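Local coordinates for DUF2442 domain-containing protein (Nitrosomonas europaea, PDB 2AUW), which is of unknown function but may bind DNA, at residues H59-E64 with F70-G75; T12-L17 with L22-S27; I39-P44 with P48-E53; G96-R101 with T107-A112. All blocks are in the same frame, centred on the assembly; numbering follows the deposited sequence.

Overall arrangement
Contacts 2, 3, 1 and 4 follow one another along the chain, each closing before the next opens. The first three build the DUF2442 part of the protein: the hairpin of strands 11-16 and 21-26, the turn from helix 37-42 towards helix 52-55, and the loops around strands 59-60 and 67-68. Contact 1 touches both of the others, its centre lying about 13 Å from that of contact 2 and 15 Å from that of contact 3, whereas contacts 2 and 3 do not meet. Contact 4 lies 30 to 35 Å from the other centres, across the chain's centre, in the helical C-terminal half, which is consistent with two separately packed parts.

Contact 1: residues H59-E64 with F70-G75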
# COMPACT_ATOMS: atom_id res chain seq x y z
N HIS B 59 -12.34 -1.77 -28.06
CA HIS B 59 -12.71 -0.72 -27.09
C HIS B 59 -12.31 -1.19 -25.69
O HIS B 59 -11.83 -2.32 -25.53
CB HIS B 59 -14.23 -0.53 -27.13
CG HIS B 59 -14.99 -1.82 -26.99
ND1 HIS B 59 -15.26 -2.64 -28.07
CD2 HIS B 59 -15.48 -2.45 -25.91
CE1 HIS B 59 -15.92 -3.70 -27.65
NE2 HIS B 59 -16.08 -3.60 -26.34
N ILE B 60 -12.49 -0.34 -24.69
CA ILE B 60 -12.23 -0.75 -23.30
C ILE B 60 -13.49 -1.42 -22.74
O ILE B 60 -14.54 -0.79 -22.78
CB ILE B 60 -11.82 0.45 -22.42
CG1 ILE B 60 -10.57 1.14 -22.95
CG2 ILE B 60 -11.68 0.02 -20.93
CD1 ILE B 60 -10.20 2.41 -22.22
N ALA B 61 -13.39 -2.67 -22.24
CA ALA B 61 -14.56 -3.41 -21.69
C ALA B 61 -15.27 -2.66 -20.55
O ALA B 61 -14.60 -2.13 -19.65
CB ALA B 61 -14.17 -4.82 -21.19
N GLU B 62 -16.61 -2.61 -20.61
CA GLU B 62 -17.41 -1.90 -19.59
C GLU B 62 -17.07 -2.46 -18.22
O GLU B 62 -17.15 -3.67 -18.01
CB GLU B 62 -18.93 -2.04 -19.82
CG GLU B 62 -19.75 -1.28 -18.77
CD GLU B 62 -21.23 -1.62 -18.72
OE1 GLU B 62 -21.97 -0.91 -18.01
OE2 GLU B 62 -21.68 -2.58 -19.38
N TRP B 63 -16.69 -1.56 -17.31
CA TRP B 63 -16.31 -1.91 -15.93
C TRP B 63 -15.05 -2.77 -15.84
O TRP B 63 -14.13 -2.40 -15.14
CB TRP B 63 -17.46 -2.60 -15.14
CG TRP B 63 -16.96 -3.13 -13.78
CD1 TRP B 63 -16.69 -2.39 -12.65
CD2 TRP B 63 -16.62 -4.49 -13.47
NE1 TRP B 63 -16.23 -3.22 -11.64
CE2 TRP B 63 -16.19 -4.51 -12.11
CE3 TRP B 63 -16.66 -5.69 -14.18
CZ2 TRP B 63 -15.78 -5.70 -11.47
CZ3 TRP B 63 -16.25 -6.88 -13.54
CH2 TRP B 63 -15.83 -6.87 -12.20
N GLU B 64 -15.04 -3.92 -16.53
CA GLU B 64 -13.98 -4.93 -16.34
C GLU B 64 -12.60 -4.42 -16.81
O GLU B 64 -11.58 -4.74 -16.21
CB GLU B 64 -14.40 -6.29 -16.95
CG GLU B 64 -13.56 -7.48 -16.51
CD GLU B 64 -12.37 -7.68 -17.43
OE1 GLU B 64 -12.27 -6.92 -18.43
OE2 GLU B 64 -11.55 -8.58 -17.16
N PHE B 70 -15.08 -8.56 -28.67
CA PHE B 70 -16.36 -9.20 -28.31
C PHE B 70 -16.51 -9.48 -26.81
O PHE B 70 -17.54 -9.18 -26.23
CB PHE B 70 -16.62 -10.46 -29.14
CG PHE B 70 -16.50 -10.25 -30.62
CD1 PHE B 70 -15.41 -10.75 -31.32
CD2 PHE B 70 -17.50 -9.56 -31.33
CE1 PHE B 70 -15.28 -10.56 -32.70
CE2 PHE B 70 -17.39 -9.37 -32.71
CZ PHE B 70 -16.28 -9.87 -33.40
N ASP B 71 -15.48 -10.05 -26.18
CA ASP B 71 -15.57 -10.47 -24.78
C ASP B 71 -14.24 -10.45 -24.02
O ASP B 71 -13.50 -11.45 -24.03
CB ASP B 71 -16.20 -11.86 -24.67
CG ASP B 71 -16.44 -12.28 -23.23
OD1 ASP B 71 -16.54 -11.40 -22.34
OD2 ASP B 71 -16.52 -13.50 -22.98
N THR B 72 -13.96 -9.33 -23.35
CA THR B 72 -12.83 -9.21 -22.43
C THR B 72 -11.59 -10.04 -22.85
O THR B 72 -11.05 -10.82 -22.06
CB THR B 72 -13.25 -9.62 -21.00
OG1 THR B 72 -13.78 -10.96 -21.04
CG2 THR B 72 -14.32 -8.68 -20.44
N GLU B 73 -11.14 -9.87 -24.09
CA GLU B 73 -10.12 -10.77 -24.64
C GLU B 73 -8.75 -10.63 -23.97
O GLU B 73 -8.13 -11.65 -23.60
CB GLU B 73 -9.99 -10.65 -26.16
CG GLU B 73 -11.17 -11.27 -26.92
CD GLU B 73 -12.37 -10.32 -27.04
OE1 GLU B 73 -13.34 -10.67 -27.73
OE2 GLU B 73 -12.33 -9.23 -26.44
N PHE B 74 -8.25 -9.39 -23.83
CA PHE B 74 -6.90 -9.23 -23.24
C PHE B 74 -6.87 -8.31 -22.02
O PHE B 74 -7.22 -7.14 -22.15
CB PHE B 74 -5.92 -8.68 -24.25
CG PHE B 74 -5.82 -9.49 -25.51
CD1 PHE B 74 -5.92 -8.86 -26.74
CD2 PHE B 74 -5.60 -10.86 -25.46
CE1 PHE B 74 -5.83 -9.59 -27.92
CE2 PHE B 74 -5.50 -11.61 -26.64
CZ PHE B 74 -5.61 -10.97 -27.87
N GLY B 75 -6.40 -8.84 -20.88
CA GLY B 75 -6.22 -8.03 -19.67
C GLY B 75 -5.33 -6.82 -19.93
O GLY B 75 -4.34 -6.93 -20.67
O HOH W 1 -13.19 -11.28 -18.40
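Glu73 OE1 accepts two backbone N-H groups and so secures the bend from which Thr72 reaches across to Ala61 and Glu64. Asp71 N makes the shorter bond, 2.7 Å to Glu73 OE1 and nearly straight at 168°, although it approaches from well above the carboxylate plane. Phe70 N meets the same oxygen, Glu73 OE1, on its syn side at 2.9 Å, while Glu73 OE2 turns to Trp69 N, so that both oxygens hold the chain following strand 67-68.

The methyl of Thr72 makes the contact across the segments. With chi1 at 56°, CG2 lies anti to the carbonyl carbon and faces the other segment, its tip 3.9 Å from Ala61 CB. The Glu64 chain bends at chi2 (-89°) and crosses Thr72 at about a right angle, which brings Glu64 OE1 within 3.4 Å of Thr72 CG2; this oxygen also accepts from Ser66 N. A water lies 2.7 Å from Thr72 OG1 and donates weakly to Glu64 OE2, a polar link beside the methyl contact.

Glu64 N also bonds back to Glu62 O at 2.6 Å, across Trp63 with its positive phi, which makes a classic gamma turn. The contact thus closes the loop of the short beta hairpin of strands 59-60 and 67-68 against the chain leading into helix 76-86.

Contact 2: residues T12-L17 with L22-S27; sequences TAVEAL and LRTTWS
Arg23, Thr12 and Leu22 lose more surface to this contact than any of their neighbours. Arg23 and Glu15 face each other as a hydrogen-bonded pair, Arg23 N giving 2.8 Å to Glu15 O, and their side chains run alongside one another in the same direction. In one of two modelled conformers of Glu15, OE2 comes to the edge of the guanidinium near its plane, a long and tentative salt bridge of 3.5 Å from Glu15 OE2 to Arg23 NE, with the two flat groups turned 62° apart. The Arg23 chain bends at chi3 (-50°), and Leu17 CD1 approaches Arg23 NH2 obliquely, while NH1 pairs with Glu33 on strand 31-35. Were Arg23 an alanine, Glu33, and Glu15 in the conformer given, would probably lose a positive partner, and the end of Leu17 would be uncovered.

The two strands form an antiparallel beta hairpin, and Thr12 adds a classic beta bulge to it. Thr12 N and Ala13 N both bond to Thr25 O, at 2.7 Å and 3.2 Å, reaching it from the same face of its plane. Thr12 CG2 lies anti to the carbonyl carbon (chi1 62°) and extends to Ser27 N, 3.5 Å away.

Leu22 belongs to the other face, with Val14, Ala16 and Thr24, where Phe55 and Val58 pack on it. Its CB meets Val14 CG2 at 4.3 Å, and Leu22 CD2 lies against Ala16 CA at 3.9 Å.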
# COMPACT_ATOMS: atom_id res chain seq x y z
N THR B 12 -6.56 4.14 -20.39
CA THR B 12 -7.45 5.29 -20.57
C THR B 12 -7.94 5.51 -22.00
O THR B 12 -8.86 6.30 -22.20
CB THR B 12 -6.79 6.60 -20.06
OG1 THR B 12 -5.59 6.87 -20.81
CG2 THR B 12 -6.40 6.47 -18.61
N ALA B 13 -7.33 4.83 -22.99
CA ALA B 13 -7.82 4.86 -24.37
C ALA B 13 -7.19 3.72 -25.14
O ALA B 13 -6.00 3.42 -24.93
CB ALA B 13 -7.46 6.20 -25.06
N VAL B 14 -7.97 3.11 -26.02
CA VAL B 14 -7.44 2.14 -27.02
C VAL B 14 -8.00 2.45 -28.41
O VAL B 14 -9.19 2.74 -28.58
CB VAL B 14 -7.72 0.67 -26.62
CG1 VAL B 14 -9.22 0.39 -26.55
CG2 VAL B 14 -7.04 -0.37 -27.60
N GLU B 15 -7.13 2.37 -29.42
CA GLU B 15 -7.48 2.70 -30.79
C GLU B 15 -6.90 1.66 -31.74
O GLU B 15 -5.69 1.42 -31.71
CB GLU B 15 -6.90 4.07 -31.13
CG GLU B 15 -6.89 4.43 -32.61
CD GLU B 15 -6.27 5.78 -32.90
OE1 GLU B 15 -6.60 6.36 -33.95
OE2 GLU B 15 -5.43 6.26 -32.10
N ALA B 16 -7.75 1.06 -32.58
CA ALA B 16 -7.30 0.13 -33.60
C ALA B 16 -6.59 0.90 -34.70
O ALA B 16 -7.18 1.85 -35.28
CB ALA B 16 -8.49 -0.62 -34.18
N LEU B 17 -5.34 0.55 -34.97
CA LEU B 17 -4.64 1.08 -36.13
C LEU B 17 -4.84 0.09 -37.30
O LEU B 17 -5.75 -0.74 -37.27
CB LEU B 17 -3.15 1.29 -35.83
CG LEU B 17 -2.78 2.15 -34.60
CD1 LEU B 17 -1.29 2.38 -34.48
CD2 LEU B 17 -3.52 3.49 -34.62
N LEU B 22 -2.47 -1.81 -32.25
CA LEU B 22 -3.32 -0.94 -31.40
C LEU B 22 -2.50 0.22 -30.87
O LEU B 22 -1.30 0.11 -30.75
CB LEU B 22 -3.92 -1.72 -30.24
CG LEU B 22 -4.75 -2.97 -30.51
CD1 LEU B 22 -4.89 -3.76 -29.20
CD2 LEU B 22 -6.12 -2.65 -31.15
N ARG B 23 -3.15 1.35 -30.57
CA ARG B 23 -2.50 2.43 -29.84
C ARG B 23 -3.20 2.52 -28.47
O ARG B 23 -4.43 2.61 -28.40
CB ARG B 23 -2.61 3.77 -30.58
CG ARG B 23 -1.94 4.90 -29.82
CD ARG B 23 -2.20 6.26 -30.46
NE ARG B 23 -1.93 6.22 -31.89
CZ ARG B 23 -0.71 6.26 -32.43
NH1 ARG B 23 0.37 6.34 -31.67
NH2 ARG B 23 -0.59 6.21 -33.76
N THR B 24 -2.42 2.48 -27.40
CA THR B 24 -2.99 2.41 -26.03
C THR B 24 -2.51 3.62 -25.27
O THR B 24 -1.34 3.95 -25.34
CB THR B 24 -2.58 1.11 -25.29
OG1 THR B 24 -1.14 0.98 -25.31
CG2 THR B 24 -3.21 -0.11 -25.98
N THR B 25 -3.42 4.28 -24.56
CA THR B 25 -3.07 5.44 -23.72
C THR B 25 -3.36 5.07 -22.26
O THR B 25 -4.37 4.44 -21.94
CB THR B 25 -3.89 6.70 -24.12
OG1 THR B 25 -3.75 6.93 -25.54
CG2 THR B 25 -3.39 7.91 -23.36
N TRP B 26 -2.47 5.51 -21.39
CA TRP B 26 -2.45 5.08 -20.00
C TRP B 26 -2.45 6.29 -19.05
O TRP B 26 -1.98 7.35 -19.41
CB TRP B 26 -1.23 4.19 -19.75
CG TRP B 26 -1.16 3.03 -20.74
CD1 TRP B 26 -0.63 3.06 -22.00
CD2 TRP B 26 -1.69 1.70 -20.55
NE1 TRP B 26 -0.78 1.82 -22.62
CE2 TRP B 26 -1.43 0.98 -21.75
CE3 TRP B 26 -2.34 1.05 -19.48
CZ2 TRP B 26 -1.80 -0.38 -21.91
CZ3 TRP B 26 -2.71 -0.31 -19.64
CH2 TRP B 26 -2.43 -1.00 -20.85
N SER B 27 -2.96 6.07 -17.83
CA SER B 27 -2.90 7.06 -16.74
C SER B 27 -1.49 7.52 -16.34
O SER B 27 -1.35 8.49 -15.56
CB SER B 27 -3.60 6.49 -15.51
OG SER B 27 -2.79 5.46 -14.96
O HOH W 2 -4.35 9.08 -19.60
O HOH W 3 -4.85 5.24 -27.40

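Contact 3: residues I39-P44 with P48-E53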
# COMPACT_ATOMS: atom_id res chain seq x y z
N ILE B 39 -0.76 -13.14 -31.21
CA ILE B 39 -1.58 -13.77 -30.17
C ILE B 39 -2.98 -14.13 -30.68
O ILE B 39 -3.46 -15.24 -30.40
CB ILE B 39 -1.63 -12.98 -28.80
CG1 ILE B 39 -2.47 -13.73 -27.77
CG2 ILE B 39 -2.26 -11.64 -29.00
CD1 ILE B 39 -1.94 -15.08 -27.32
N LEU B 40 -3.62 -13.22 -31.42
CA LEU B 40 -4.94 -13.53 -32.02
C LEU B 40 -4.89 -14.82 -32.87
O LEU B 40 -5.77 -15.68 -32.77
CB LEU B 40 -5.41 -12.36 -32.87
CG LEU B 40 -5.81 -11.06 -32.14
CD1 LEU B 40 -5.97 -9.96 -33.20
CD2 LEU B 40 -7.08 -11.21 -31.30
N ARG B 41 -3.85 -14.96 -33.69
CA ARG B 41 -3.67 -16.13 -34.57
C ARG B 41 -3.47 -17.44 -33.80
O ARG B 41 -3.72 -18.54 -34.33
CB ARG B 41 -2.46 -15.91 -35.46
CG ARG B 41 -2.70 -14.93 -36.57
CD ARG B 41 -1.55 -14.92 -37.55
NE ARG B 41 -0.44 -14.07 -37.12
CZ ARG B 41 -0.40 -12.74 -37.29
NH1 ARG B 41 -1.43 -12.12 -37.86
NH2 ARG B 41 0.65 -12.04 -36.89
N LYS B 42 -3.00 -17.34 -32.56
CA LYS B 42 -2.67 -18.53 -31.79
C LYS B 42 -3.80 -19.03 -30.90
O LYS B 42 -3.66 -20.06 -30.22
CB LYS B 42 -1.40 -18.32 -30.99
CG LYS B 42 -0.17 -18.36 -31.86
CD LYS B 42 1.05 -18.50 -31.02
CE LYS B 42 2.30 -18.24 -31.82
NZ LYS B 42 2.07 -18.33 -33.29
N ILE B 43 -4.91 -18.29 -30.87
CA ILE B 43 -6.05 -18.72 -30.04
C ILE B 43 -7.26 -18.92 -30.95
O ILE B 43 -7.86 -17.95 -31.40
CB ILE B 43 -6.37 -17.70 -28.91
CG1 ILE B 43 -5.16 -17.50 -28.00
CG2 ILE B 43 -7.56 -18.20 -28.07
CD1 ILE B 43 -5.35 -16.36 -27.02
N PRO B 44 -7.59 -20.19 -31.28
CA PRO B 44 -8.69 -20.41 -32.26
C PRO B 44 -10.00 -19.63 -32.00
O PRO B 44 -10.64 -19.15 -32.94
CB PRO B 44 -8.91 -21.93 -32.20
CG PRO B 44 -7.52 -22.48 -31.87
CD PRO B 44 -6.96 -21.47 -30.86
N PRO B 48 -12.41 -14.74 -35.26
CA PRO B 48 -13.27 -13.67 -35.81
C PRO B 48 -12.69 -12.26 -35.71
O PRO B 48 -13.03 -11.40 -36.53
CB PRO B 48 -14.54 -13.77 -34.96
CG PRO B 48 -14.58 -15.19 -34.52
CD PRO B 48 -13.12 -15.53 -34.25
N ILE B 49 -11.80 -12.03 -34.73
CA ILE B 49 -11.15 -10.72 -34.58
C ILE B 49 -10.16 -10.42 -35.69
O ILE B 49 -9.84 -9.26 -35.95
CB ILE B 49 -10.54 -10.53 -33.14
CG1 ILE B 49 -11.66 -10.65 -32.10
CG2 ILE B 49 -9.88 -9.16 -33.02
CD1 ILE B 49 -11.23 -11.02 -30.71
N LEU B 50 -9.72 -11.47 -36.39
CA LEU B 50 -8.77 -11.33 -37.50
C LEU B 50 -9.36 -10.62 -38.74
O LEU B 50 -8.61 -10.11 -39.59
CB LEU B 50 -8.17 -12.71 -37.87
CG LEU B 50 -7.21 -13.39 -36.88
CD1 LEU B 50 -6.87 -14.80 -37.39
CD2 LEU B 50 -5.93 -12.58 -36.75
N ASP B 51 -10.68 -10.58 -38.82
CA ASP B 51 -11.39 -9.79 -39.83
C ASP B 51 -11.13 -8.32 -39.56
O ASP B 51 -11.39 -7.86 -38.44
CB ASP B 51 -12.88 -10.07 -39.72
CG ASP B 51 -13.69 -9.47 -40.89
OD1 ASP B 51 -13.16 -8.67 -41.71
OD2 ASP B 51 -14.87 -9.84 -41.00
N PRO B 52 -10.62 -7.58 -40.56
CA PRO B 52 -10.28 -6.16 -40.37
C PRO B 52 -11.42 -5.27 -39.85
O PRO B 52 -11.15 -4.29 -39.14
CB PRO B 52 -9.82 -5.71 -41.75
CG PRO B 52 -9.38 -7.00 -42.46
CD PRO B 52 -10.33 -8.04 -41.94
N GLU B 53 -12.66 -5.63 -40.19
CA GLU B 53 -13.85 -4.91 -39.75
C GLU B 53 -14.11 -5.16 -38.27
O GLU B 53 -14.44 -4.24 -37.51
CB GLU B 53 -15.07 -5.32 -40.58
CG GLU B 53 -14.90 -5.12 -42.08
CD GLU B 53 -16.23 -5.11 -42.82
OE1 GLU B 53 -16.57 -4.04 -43.38
OE2 GLU B 53 -16.92 -6.15 -42.84
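Leu40 of helix 37-42 packs against Ile49 and Leu50 of the loop that leads into helix 52-55, in a tight turn linking two short helices of the alpha-beta DUF2442 region. Three residues separate the segments, and the chain folds back so that Leu40 and Leu50 come together, their CA atoms 7.0 Å apart.

Polar bonds serve the separate segments. Asp51 is the N-cap of helix 52-55, its OD1 accepting a weak bond from Glu53 N at 3.4 Å. Leu50 O is bonded to Tyr20 OH, and Arg41 sends NH2 back to Asp38 in a salt bridge, its charged end therefore engaged within its own helix region.

Apolar packing carries the contact itself. The forked end of Leu40 crosses Ile49 at about a right angle and straddles its branch methyl, Leu40 CD2 standing 3.9 Å from Ile49 CG2 and Leu40 CD1 4.0 Å from the same atom. Ile49 CG2 is turned anti to its own backbone N by a chi1 of -60°, which presents the methyl to the fork. Both partners are buried: Phe74 packs on Leu40, and Trp69 and Phe70 pack on Ile49, so that Phe70 and Phe74 of contact 1 and the neighbouring Trp69 join the packing. The aliphatic part of Arg41 also takes part. Leu50 CD2 rests against both helix neighbours at once, 3.9 Å from Leu40 CB and 4.0 Å from Arg41 CG.

Contact 4: residues G96-R101 with T107-A112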
# COMPACT_ATOMS: atom_id res chain seq x y z
N GLY B 96 8.15 -9.98 -12.62
CA GLY B 96 7.30 -10.86 -11.79
C GLY B 96 7.55 -12.35 -12.02
O GLY B 96 7.57 -13.13 -11.06
N ASP B 97 7.77 -12.74 -13.27
CA ASP B 97 8.12 -14.12 -13.62
C ASP B 97 9.46 -14.53 -12.98
O ASP B 97 9.58 -15.63 -12.45
CB ASP B 97 8.24 -14.29 -15.14
CG ASP B 97 6.88 -14.31 -15.85
OD1 ASP B 97 5.83 -14.26 -15.18
OD2 ASP B 97 6.89 -14.36 -17.09
N TRP B 98 10.45 -13.62 -13.02
CA TRP B 98 11.72 -13.84 -12.33
C TRP B 98 11.55 -14.06 -10.82
O TRP B 98 12.17 -14.95 -10.26
CB TRP B 98 12.72 -12.71 -12.63
CG TRP B 98 13.95 -12.72 -11.77
CD1 TRP B 98 15.10 -13.43 -11.96
CD2 TRP B 98 14.16 -11.91 -10.60
NE1 TRP B 98 16.00 -13.15 -10.95
CE2 TRP B 98 15.45 -12.22 -10.11
CE3 TRP B 98 13.37 -10.97 -9.92
CZ2 TRP B 98 15.98 -11.61 -8.97
CZ3 TRP B 98 13.90 -10.37 -8.76
CH2 TRP B 98 15.18 -10.71 -8.30
N MSE B 99 10.71 -13.25 -10.18
CA MSE B 99 10.39 -13.47 -8.76
C MSE B 99 9.70 -14.82 -8.53
O MSE B 99 10.12 -15.62 -7.65
CB MSE B 99 9.50 -12.34 -8.22
CG MSE B 99 10.18 -10.95 -8.14
SE MSE B 99 8.94 -9.63 -7.38
CE MSE B 99 7.42 -10.19 -8.30
N HIS B 100 8.67 -15.08 -9.31
CA HIS B 100 7.89 -16.30 -9.19
C HIS B 100 8.75 -17.57 -9.35
O HIS B 100 8.76 -18.44 -8.46
CB HIS B 100 6.69 -16.33 -10.15
CG HIS B 100 5.71 -17.42 -9.82
ND1 HIS B 100 5.66 -18.61 -10.51
CD2 HIS B 100 4.80 -17.53 -8.82
CE1 HIS B 100 4.74 -19.39 -9.98
NE2 HIS B 100 4.21 -18.76 -8.94
N ARG B 101 9.50 -17.66 -10.44
CA ARG B 101 10.26 -18.87 -10.72
C ARG B 101 11.40 -19.06 -9.73
O ARG B 101 11.97 -20.16 -9.62
CB ARG B 101 10.78 -18.87 -12.15
CG ARG B 101 11.80 -17.77 -12.47
CD ARG B 101 12.17 -17.83 -13.94
NE ARG B 101 13.25 -16.92 -14.29
CZ ARG B 101 13.14 -15.94 -15.17
NH1 ARG B 101 14.18 -15.17 -15.41
NH2 ARG B 101 12.01 -15.75 -15.82
N THR B 107 11.01 -9.02 0.16
CA THR B 107 12.23 -9.11 0.97
C THR B 107 13.38 -9.79 0.26
O THR B 107 14.44 -9.20 0.13
CB THR B 107 11.97 -9.78 2.36
OG1 THR B 107 11.05 -8.97 3.09
CG2 THR B 107 13.27 -9.90 3.16
N THR B 108 13.17 -11.03 -0.20
CA THR B 108 14.25 -11.83 -0.77
C THR B 108 14.65 -11.28 -2.16
O THR B 108 15.84 -11.32 -2.53
CB THR B 108 13.93 -13.35 -0.78
OG1 THR B 108 12.68 -13.59 -1.42
CG2 THR B 108 13.87 -13.91 0.67
N ALA B 109 13.69 -10.71 -2.91
CA ALA B 109 14.05 -10.05 -4.18
C ALA B 109 14.90 -8.80 -3.93
O ALA B 109 15.88 -8.57 -4.62
CB ALA B 109 12.81 -9.71 -5.03
N ALA B 110 14.52 -8.01 -2.93
CA ALA B 110 15.30 -6.81 -2.59
C ALA B 110 16.72 -7.19 -2.17
O ALA B 110 17.70 -6.59 -2.65
CB ALA B 110 14.60 -6.00 -1.48
N GLU B 111 16.83 -8.20 -1.31
CA GLU B 111 18.13 -8.71 -0.88
C GLU B 111 18.94 -9.25 -2.04
O GLU B 111 20.13 -8.94 -2.16
CB GLU B 111 17.95 -9.78 0.22
CG GLU B 111 17.52 -9.14 1.54
CD GLU B 111 16.90 -10.10 2.54
OE1 GLU B 111 16.50 -11.24 2.18
OE2 GLU B 111 16.80 -9.70 3.72
N ALA B 112 18.29 -10.02 -2.91
CA ALA B 112 18.90 -10.57 -4.10
C ALA B 112 19.58 -9.50 -4.94
O ALA B 112 20.73 -9.65 -5.28
CB ALA B 112 17.87 -11.31 -4.93
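Helices 96-101 and 107-112, taken over these short segments, cross at 106° with their axes 10.9 Å apart at closest approach. Met99 and Ala109 are the nearest pair across them, their CA atoms 6.8 Å apart. The distance between the axes is bridged here by large side chains of 96-101 meeting alanines of 107-112.

Trp98 provides the reach. Its CG is anti to the backbone N (chi1 169°), which carries the six-membered ring out to the second helix. There CZ3 touches Ala109 CB at 3.9 Å, an oblique approach, whereas Ala112 CB, about one helical turn further on, comes to the ring edge near its plane, 4.4 Å from Trp98 CH2. Met99, built as selenomethionine, adds its CG at 4.3 Å from Ala109 CB, so that Trp98 and Met99 side by side receive this one methyl.

On the side of helix 96-101, Arg101 flanks the indole: its NH1 lies at the ring edge in plane, and NE forms a salt bridge to Glu142 of helix 132-144. Val120 of helix 117-124 packs on both Met99 and Ala109, and Cys138 on Trp98.

Helix 92-101 thus packs steeply against helix 106-113, which, joined by a short turn to helix 117-124, is consistent with the first helix of a helix-turn-helix in a putative DNA-binding protein.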